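Local coordinates for protein CCR4-not transcription complex subunit 1 (Chaetomium thermophilum var. thermophilum DSM 1495, PDB 6H3Z) that probably acts, in its full-length form, as an adaptor subunit of the CCR4-NOT mRNA deadenylase complex and may repress transcription, this piece being a MIF4G-like domain, at residues A82-L93 against L106-A117; I173-D181 against A215-V223. One frame throughout, in Å; residues are numbered along the deposited sequence.

Interaction 1: residues A82-L93 against L106-A117; sequences AIYALQQISQLL and LVHVLETIRKIA
Leu106 opens the contact by bringing both methyls against Leu92, CD2 of Leu106 lying 3.7 Å from CD2 of Leu92, the two side chains crossing at about a right angle. Its CB meets CD2 of Leu93, which also touches CG2 of the next residue, Val107. Val109 offers CG1 to CD1 of Ile89 at 3.7 Å. In Leu110, CG stands opposite the backbone N (chi1 -175°), which carries CD1 in between Leu86 and Ile89 and within 3.5 Å of Ser90 OG. That hydroxyl is already engaged: it donates to Leu86 O at 2.7 Å, tilted from the carbonyl plane and on the face opposite to the one used by Ser90 N, so the polar atom faces a methyl without lacking a partner. This is an antiparallel pairing of neighbouring helices, axes 9.8 Å apart at 156°, within the all-helical MIF4G-like domain, and its packing is knobs-into-holes. Ile89 fits among Leu106, Val109, Leu110 and Ile113; in return, Ile113 fits among Ala82, Ala85, Leu86 and Ile89. The two branches of Ile113 divide the work: CG2 meets CG of Leu86 at 3.6 Å and also CB of Ala82, while CD1 turns to Ala85 and Ile89. With an alanine at Leu86, the isobutyl end that meets Leu110 CD1, Ile113 CG2 and Arg114 CG would be gone, and a gap would probably open between the helices there. Arg114 lends only its aliphatic CG to Leu86 CD2, for its guanidinium is committed elsewhere, binding Glu111 OE2 nearly in plane through NH1 at 2.8 Å and also pairing with Asp150. At the end of the segment, CB of Ala117 rests against CB of Ala82 at 3.9 Å.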
# COMPACT_ATOMS: atom_id res chain seq x y z
N ALA A 82 -9.62 -17.07 -2.97
CA ALA A 82 -8.38 -16.33 -3.03
C ALA A 82 -8.65 -14.96 -3.66
O ALA A 82 -8.21 -13.95 -3.11
CB ALA A 82 -7.35 -17.09 -3.84
N ILE A 83 -9.47 -14.91 -4.75
CA ILE A 83 -9.89 -13.68 -5.45
C ILE A 83 -10.63 -12.73 -4.48
O ILE A 83 -10.31 -11.54 -4.42
CB ILE A 83 -10.72 -14.00 -6.73
CG1 ILE A 83 -9.85 -14.68 -7.81
CG2 ILE A 83 -11.36 -12.74 -7.30
CD1 ILE A 83 -10.60 -15.38 -8.93
N TYR A 84 -11.57 -13.28 -3.68
CA TYR A 84 -12.34 -12.53 -2.69
C TYR A 84 -11.46 -11.95 -1.59
O TYR A 84 -11.62 -10.77 -1.24
CB TYR A 84 -13.45 -13.40 -2.07
CG TYR A 84 -14.23 -12.71 -0.98
CD1 TYR A 84 -15.19 -11.74 -1.29
CD2 TYR A 84 -14.03 -13.01 0.37
CE1 TYR A 84 -15.90 -11.08 -0.29
CE2 TYR A 84 -14.74 -12.37 1.37
CZ TYR A 84 -15.67 -11.40 1.04
OH TYR A 84 -16.37 -10.72 2.01
N ALA A 85 -10.57 -12.81 -1.00
CA ALA A 85 -9.65 -12.44 0.07
C ALA A 85 -8.77 -11.27 -0.37
O ALA A 85 -8.64 -10.31 0.38
CB ALA A 85 -8.81 -13.63 0.47
N LEU A 86 -8.26 -11.32 -1.63
CA LEU A 86 -7.45 -10.27 -2.23
C LEU A 86 -8.26 -8.98 -2.42
O LEU A 86 -7.72 -7.90 -2.16
CB LEU A 86 -6.82 -10.72 -3.56
CG LEU A 86 -5.78 -11.82 -3.49
CD1 LEU A 86 -5.66 -12.53 -4.78
CD2 LEU A 86 -4.44 -11.30 -3.09
N GLN A 87 -9.54 -9.08 -2.80
CA GLN A 87 -10.40 -7.89 -2.94
C GLN A 87 -10.54 -7.18 -1.58
O GLN A 87 -10.36 -5.97 -1.51
CB GLN A 87 -11.79 -8.26 -3.47
CG GLN A 87 -11.84 -8.46 -4.97
CD GLN A 87 -13.14 -9.08 -5.43
OE1 GLN A 87 -14.06 -9.35 -4.64
NE2 GLN A 87 -13.24 -9.31 -6.73
N GLN A 88 -10.80 -7.97 -0.52
CA GLN A 88 -10.97 -7.47 0.84
C GLN A 88 -9.71 -6.81 1.39
O GLN A 88 -9.80 -5.70 1.90
CB GLN A 88 -11.48 -8.57 1.78
CG GLN A 88 -12.78 -9.24 1.34
CD GLN A 88 -13.90 -8.28 1.03
OE1 GLN A 88 -14.16 -7.93 -0.14
NE2 GLN A 88 -14.60 -7.86 2.06
N ILE A 89 -8.54 -7.48 1.25
CA ILE A 89 -7.24 -6.97 1.70
C ILE A 89 -6.92 -5.64 1.01
O ILE A 89 -6.57 -4.67 1.68
CB ILE A 89 -6.09 -8.03 1.55
CG1 ILE A 89 -6.36 -9.23 2.49
CG2 ILE A 89 -4.70 -7.42 1.84
CD1 ILE A 89 -5.91 -10.55 1.98
N SER A 90 -7.11 -5.61 -0.33
CA SER A 90 -6.91 -4.43 -1.17
C SER A 90 -7.81 -3.30 -0.68
O SER A 90 -7.31 -2.22 -0.36
CB SER A 90 -7.21 -4.77 -2.63
OG SER A 90 -6.35 -5.80 -3.08
N GLN A 91 -9.12 -3.59 -0.52
CA GLN A 91 -10.09 -2.63 -0.02
C GLN A 91 -9.70 -2.05 1.34
O GLN A 91 -9.91 -0.86 1.58
CB GLN A 91 -11.51 -3.23 -0.03
CG GLN A 91 -12.20 -3.26 -1.42
CD GLN A 91 -11.97 -2.05 -2.35
OE1 GLN A 91 -12.12 -0.87 -1.96
NE2 GLN A 91 -11.63 -2.33 -3.62
N LEU A 92 -9.07 -2.87 2.21
CA LEU A 92 -8.61 -2.45 3.53
C LEU A 92 -7.43 -1.49 3.41
O LEU A 92 -7.40 -0.47 4.09
CB LEU A 92 -8.28 -3.66 4.44
CG LEU A 92 -8.07 -3.37 5.92
CD1 LEU A 92 -9.14 -2.48 6.46
CD2 LEU A 92 -8.01 -4.64 6.71
N LEU A 93 -6.47 -1.81 2.51
CA LEU A 93 -5.28 -1.01 2.27
C LEU A 93 -5.65 0.37 1.77
O LEU A 93 -5.07 1.35 2.22
CB LEU A 93 -4.31 -1.72 1.30
CG LEU A 93 -3.55 -2.93 1.88
CD1 LEU A 93 -2.93 -3.77 0.79
CD2 LEU A 93 -2.48 -2.51 2.87
N LEU A 106 -0.91 -6.89 6.17
CA LEU A 106 -1.84 -6.90 5.05
C LEU A 106 -1.11 -7.09 3.71
O LEU A 106 -1.52 -7.96 2.94
CB LEU A 106 -2.69 -5.62 5.02
CG LEU A 106 -3.82 -5.51 6.05
CD1 LEU A 106 -4.36 -4.10 6.08
CD2 LEU A 106 -4.94 -6.50 5.77
N VAL A 107 -0.01 -6.34 3.47
CA VAL A 107 0.79 -6.47 2.24
C VAL A 107 1.42 -7.88 2.17
O VAL A 107 1.53 -8.45 1.08
CB VAL A 107 1.84 -5.33 2.05
CG1 VAL A 107 2.67 -5.53 0.79
CG2 VAL A 107 1.17 -3.96 2.03
N HIS A 108 1.76 -8.46 3.35
CA HIS A 108 2.33 -9.80 3.44
C HIS A 108 1.33 -10.85 3.04
O HIS A 108 1.67 -11.76 2.29
CB HIS A 108 2.86 -10.09 4.84
CG HIS A 108 3.09 -11.55 5.09
ND1 HIS A 108 4.18 -12.22 4.60
CD2 HIS A 108 2.28 -12.43 5.72
CE1 HIS A 108 4.03 -13.48 4.97
NE2 HIS A 108 2.91 -13.65 5.67
N VAL A 109 0.11 -10.76 3.58
CA VAL A 109 -0.95 -11.72 3.30
C VAL A 109 -1.33 -11.64 1.83
O VAL A 109 -1.45 -12.69 1.19
CB VAL A 109 -2.16 -11.55 4.27
CG1 VAL A 109 -3.31 -12.44 3.87
CG2 VAL A 109 -1.76 -11.83 5.71
N LEU A 110 -1.44 -10.42 1.28
CA LEU A 110 -1.80 -10.15 -0.11
C LEU A 110 -0.80 -10.80 -1.05
O LEU A 110 -1.21 -11.57 -1.92
CB LEU A 110 -1.88 -8.63 -0.38
CG LEU A 110 -2.36 -8.21 -1.76
CD1 LEU A 110 -3.85 -7.91 -1.75
CD2 LEU A 110 -1.67 -6.97 -2.18
N GLU A 111 0.49 -10.55 -0.84
CA GLU A 111 1.55 -11.11 -1.67
C GLU A 111 1.61 -12.66 -1.67
O GLU A 111 1.97 -13.26 -2.68
CB GLU A 111 2.91 -10.50 -1.31
CG GLU A 111 3.09 -9.06 -1.77
CD GLU A 111 2.86 -8.80 -3.24
OE1 GLU A 111 3.72 -9.16 -4.08
OE2 GLU A 111 1.79 -8.24 -3.56
N THR A 112 1.23 -13.30 -0.55
CA THR A 112 1.18 -14.74 -0.37
C THR A 112 0.02 -15.34 -1.17
O THR A 112 0.22 -16.30 -1.91
CB THR A 112 1.06 -15.06 1.14
OG1 THR A 112 2.13 -14.43 1.83
CG2 THR A 112 1.05 -16.56 1.44
N ILE A 113 -1.18 -14.76 -1.02
CA ILE A 113 -2.40 -15.20 -1.71
C ILE A 113 -2.24 -14.99 -3.24
O ILE A 113 -2.70 -15.84 -4.00
CB ILE A 113 -3.68 -14.57 -1.09
CG1 ILE A 113 -3.82 -15.03 0.38
CG2 ILE A 113 -4.94 -14.95 -1.86
CD1 ILE A 113 -4.85 -14.32 1.21
N ARG A 114 -1.52 -13.93 -3.68
CA ARG A 114 -1.26 -13.69 -5.10
C ARG A 114 -0.40 -14.83 -5.67
O ARG A 114 -0.61 -15.26 -6.80
CB ARG A 114 -0.52 -12.38 -5.28
CG ARG A 114 -1.36 -11.15 -5.10
CD ARG A 114 -0.47 -9.94 -5.27
NE ARG A 114 -0.28 -9.62 -6.68
CZ ARG A 114 0.52 -8.67 -7.14
NH1 ARG A 114 1.26 -7.96 -6.30
NH2 ARG A 114 0.61 -8.44 -8.44
N LYS A 115 0.57 -15.31 -4.87
CA LYS A 115 1.46 -16.41 -5.23
C LYS A 115 0.67 -17.73 -5.20
O LYS A 115 0.82 -18.52 -6.14
CB LYS A 115 2.69 -16.48 -4.30
CG LYS A 115 3.68 -15.34 -4.51
CD LYS A 115 4.91 -15.48 -3.64
CE LYS A 115 5.74 -14.22 -3.62
NZ LYS A 115 6.71 -14.17 -4.76
N ILE A 116 -0.16 -17.96 -4.16
CA ILE A 116 -0.99 -19.16 -4.04
C ILE A 116 -1.94 -19.29 -5.27
O ILE A 116 -2.01 -20.37 -5.88
CB ILE A 116 -1.77 -19.20 -2.68
CG1 ILE A 116 -0.81 -19.28 -1.47
CG2 ILE A 116 -2.72 -20.40 -2.63
CD1 ILE A 116 -1.46 -19.02 -0.10
N ALA A 117 -2.60 -18.16 -5.64
CA ALA A 117 -3.64 -18.04 -6.69
C ALA A 117 -3.16 -18.04 -8.15
O ALA A 117 -3.98 -17.99 -9.07
CB ALA A 117 -4.47 -16.79 -6.43

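Interaction 2: residues I173-D181 against A215-V223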
# COMPACT_ATOMS: atom_id res chain seq x y z
N ILE A 173 4.34 19.83 -0.44
CA ILE A 173 5.77 19.93 -0.77
C ILE A 173 6.53 19.01 0.18
O ILE A 173 7.45 18.30 -0.23
CB ILE A 173 6.31 21.40 -0.76
CG1 ILE A 173 5.52 22.30 -1.73
CG2 ILE A 173 7.81 21.43 -1.08
CD1 ILE A 173 5.77 23.79 -1.62
N ASP A 174 6.10 18.97 1.45
CA ASP A 174 6.67 18.12 2.49
C ASP A 174 6.42 16.65 2.14
O ASP A 174 7.35 15.86 2.21
CB ASP A 174 6.12 18.48 3.87
CG ASP A 174 7.11 18.22 4.99
OD1 ASP A 174 7.44 17.03 5.22
OD2 ASP A 174 7.54 19.20 5.64
N PHE A 175 5.20 16.32 1.68
CA PHE A 175 4.87 14.95 1.27
C PHE A 175 5.74 14.55 0.08
O PHE A 175 6.21 13.41 0.04
CB PHE A 175 3.38 14.81 0.92
CG PHE A 175 2.95 13.39 0.60
CD1 PHE A 175 3.03 12.89 -0.69
CD2 PHE A 175 2.45 12.55 1.59
CE1 PHE A 175 2.64 11.58 -0.98
CE2 PHE A 175 2.04 11.24 1.30
CZ PHE A 175 2.15 10.76 0.01
N LEU A 176 5.96 15.49 -0.88
CA LEU A 176 6.77 15.25 -2.07
C LEU A 176 8.22 14.97 -1.72
O LEU A 176 8.73 13.94 -2.18
CB LEU A 176 6.62 16.36 -3.11
CG LEU A 176 7.41 16.23 -4.41
CD1 LEU A 176 7.11 14.95 -5.16
CD2 LEU A 176 7.17 17.41 -5.30
N GLU A 177 8.87 15.83 -0.89
CA GLU A 177 10.26 15.65 -0.42
C GLU A 177 10.38 14.26 0.23
O GLU A 177 11.20 13.44 -0.18
CB GLU A 177 10.61 16.69 0.64
CG GLU A 177 10.84 18.11 0.18
CD GLU A 177 11.42 18.98 1.28
OE1 GLU A 177 12.58 18.72 1.69
OE2 GLU A 177 10.70 19.88 1.78
N GLN A 178 9.50 14.02 1.22
CA GLN A 178 9.41 12.79 1.99
C GLN A 178 9.30 11.56 1.10
O GLN A 178 10.04 10.59 1.32
CB GLN A 178 8.28 12.87 3.02
CG GLN A 178 8.67 13.61 4.30
CD GLN A 178 7.64 13.47 5.39
OE1 GLN A 178 7.81 12.70 6.34
NE2 GLN A 178 6.53 14.22 5.28
N LEU A 179 8.42 11.62 0.07
CA LEU A 179 8.25 10.54 -0.90
C LEU A 179 9.54 10.29 -1.69
O LEU A 179 9.88 9.13 -1.91
CB LEU A 179 7.06 10.78 -1.84
CG LEU A 179 6.87 9.69 -2.89
CD1 LEU A 179 6.56 8.35 -2.26
CD2 LEU A 179 5.79 10.03 -3.88
N MET A 180 10.26 11.36 -2.08
CA MET A 180 11.51 11.29 -2.84
C MET A 180 12.64 10.69 -2.04
O MET A 180 13.41 9.92 -2.59
CB MET A 180 11.91 12.66 -3.35
CG MET A 180 10.90 13.28 -4.27
SD MET A 180 11.50 14.80 -5.04
CE MET A 180 12.36 15.63 -3.63
N ASP A 181 12.76 11.05 -0.75
CA ASP A 181 13.80 10.45 0.11
C ASP A 181 13.50 8.96 0.26
O ASP A 181 14.40 8.12 0.31
CB ASP A 181 13.81 11.11 1.52
CG ASP A 181 14.31 12.54 1.60
OD1 ASP A 181 14.52 13.16 0.52
OD2 ASP A 181 14.47 13.05 2.73
N ALA A 215 9.15 24.54 3.71
CA ALA A 215 9.42 23.32 2.94
C ALA A 215 10.04 23.68 1.59
O ALA A 215 10.76 22.86 1.03
CB ALA A 215 8.15 22.51 2.75
N ALA A 216 9.80 24.93 1.10
CA ALA A 216 10.29 25.50 -0.17
C ALA A 216 11.80 25.59 -0.24
O ALA A 216 12.37 25.37 -1.31
CB ALA A 216 9.69 26.87 -0.42
N GLN A 217 12.45 25.92 0.89
CA GLN A 217 13.90 26.04 0.98
C GLN A 217 14.57 24.67 0.87
O GLN A 217 15.46 24.50 0.04
CB GLN A 217 14.31 26.78 2.27
CG GLN A 217 14.09 28.30 2.25
CD GLN A 217 14.30 28.97 0.91
OE1 GLN A 217 15.42 29.04 0.37
NE2 GLN A 217 13.20 29.42 0.31
N ARG A 218 14.10 23.69 1.69
CA ARG A 218 14.60 22.31 1.72
C ARG A 218 14.51 21.69 0.32
O ARG A 218 15.52 21.24 -0.19
CB ARG A 218 13.82 21.47 2.74
CG ARG A 218 14.37 21.47 4.16
CD ARG A 218 15.47 20.44 4.39
NE ARG A 218 15.80 20.29 5.82
CZ ARG A 218 16.78 20.94 6.44
NH1 ARG A 218 17.56 21.78 5.78
NH2 ARG A 218 16.99 20.73 7.74
N PHE A 219 13.30 21.75 -0.30
CA PHE A 219 12.99 21.23 -1.63
C PHE A 219 13.82 21.90 -2.72
O PHE A 219 14.43 21.18 -3.50
CB PHE A 219 11.49 21.32 -1.94
CG PHE A 219 11.05 20.67 -3.23
CD1 PHE A 219 10.92 19.29 -3.32
CD2 PHE A 219 10.73 21.44 -4.33
CE1 PHE A 219 10.50 18.70 -4.51
CE2 PHE A 219 10.31 20.85 -5.52
CZ PHE A 219 10.19 19.48 -5.60
N LYS A 220 13.88 23.26 -2.75
CA LYS A 220 14.69 24.02 -3.73
C LYS A 220 16.09 23.41 -3.80
O LYS A 220 16.59 23.14 -4.90
CB LYS A 220 14.80 25.52 -3.37
CG LYS A 220 14.17 26.44 -4.41
CD LYS A 220 14.84 27.82 -4.48
CE LYS A 220 14.30 28.66 -5.63
NZ LYS A 220 15.20 29.79 -5.98
N ALA A 221 16.67 23.10 -2.61
CA ALA A 221 17.98 22.48 -2.46
C ALA A 221 17.99 21.05 -3.03
O ALA A 221 18.85 20.80 -3.88
CB ALA A 221 18.42 22.48 -1.01
N LYS A 222 17.03 20.16 -2.63
CA LYS A 222 16.90 18.77 -3.13
C LYS A 222 16.92 18.68 -4.67
O LYS A 222 17.54 17.77 -5.23
CB LYS A 222 15.61 18.10 -2.61
CG LYS A 222 15.44 18.07 -1.10
CD LYS A 222 16.21 16.95 -0.47
CE LYS A 222 15.87 16.81 0.99
NZ LYS A 222 16.54 15.63 1.58
N VAL A 223 16.21 19.62 -5.34
CA VAL A 223 16.10 19.74 -6.79
C VAL A 223 17.45 20.13 -7.37
O VAL A 223 17.98 19.40 -8.21
CB VAL A 223 14.95 20.72 -7.20
CG1 VAL A 223 14.84 20.85 -8.72
CG2 VAL A 223 13.62 20.27 -6.63
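Two helices near the C-terminal end of the MIF4G-like domain, running in roughly the same direction at 36° with axes 9.7 Å apart, pack here by knobs-into-holes, with Phe219 as the knob from one side and Glu177 from the other. The Phe219 side chain enters a hole made by Ile173, Leu176, Glu177 and Met180. The first torsion (chi1 -174°) turns the ring away from the backbone N and across to the 173-181 helix, where its CE1 meets CD2 of Leu176 at 3.7 Å. Met180 makes a Met-aromatic contact, its SD at the ring edge 5.4 Å from the centroid, while its bent end brings CE to 3.7 Å from CE1 of Phe219. Ile173 CG2 covers Phe219 CB, and Glu177 CG lies at the ring edge near its plane. Ala203 and Ile207 of helix 197-209 also touch this ring. Beyond CG, the extended Glu177 chain carries its carboxylate among Ala215, Phe219, Arg218 and Lys222, where OE1 lies beside Arg218 CB. Farther along, at the edge of the contact, Lys222 NZ forms a salt bridge with Asp181, through a weak hydrogen bond to OD1 at 3.4 Å. The contact thus combines an apolar, aromatic side with a buried carboxylate, that of Glu177, inside the interface. Lys222 NZ at 5.0 Å and Arg218 NE at 5.5 Å from Glu177 OE1, neither in contact with it, would probably help to balance its charge.

After helices 22-45 and 59-75, the chain forms helix 80-93 and turns back as helix 100-116, so interaction 1 closes a local hairpin with 12 residues between its segments. Helix 22-45 lies against helix 80-93, whereas helices 59-75 and 118-129 touch both members of the pair. After helices 140-146 and 154-166, the 173-181 segment begins interaction 2, which closes a longer loop of 33 residues containing helix 197-209. The contacts follow in series, neither nesting nor crossing, on opposite sides of the chain's centre; the centres of interactions 1 and 2 are 33 Å apart. Interaction 1 joins helices 80-93 and 100-116 in the N-terminal half, interaction 2 helices 172-183 and 214-225.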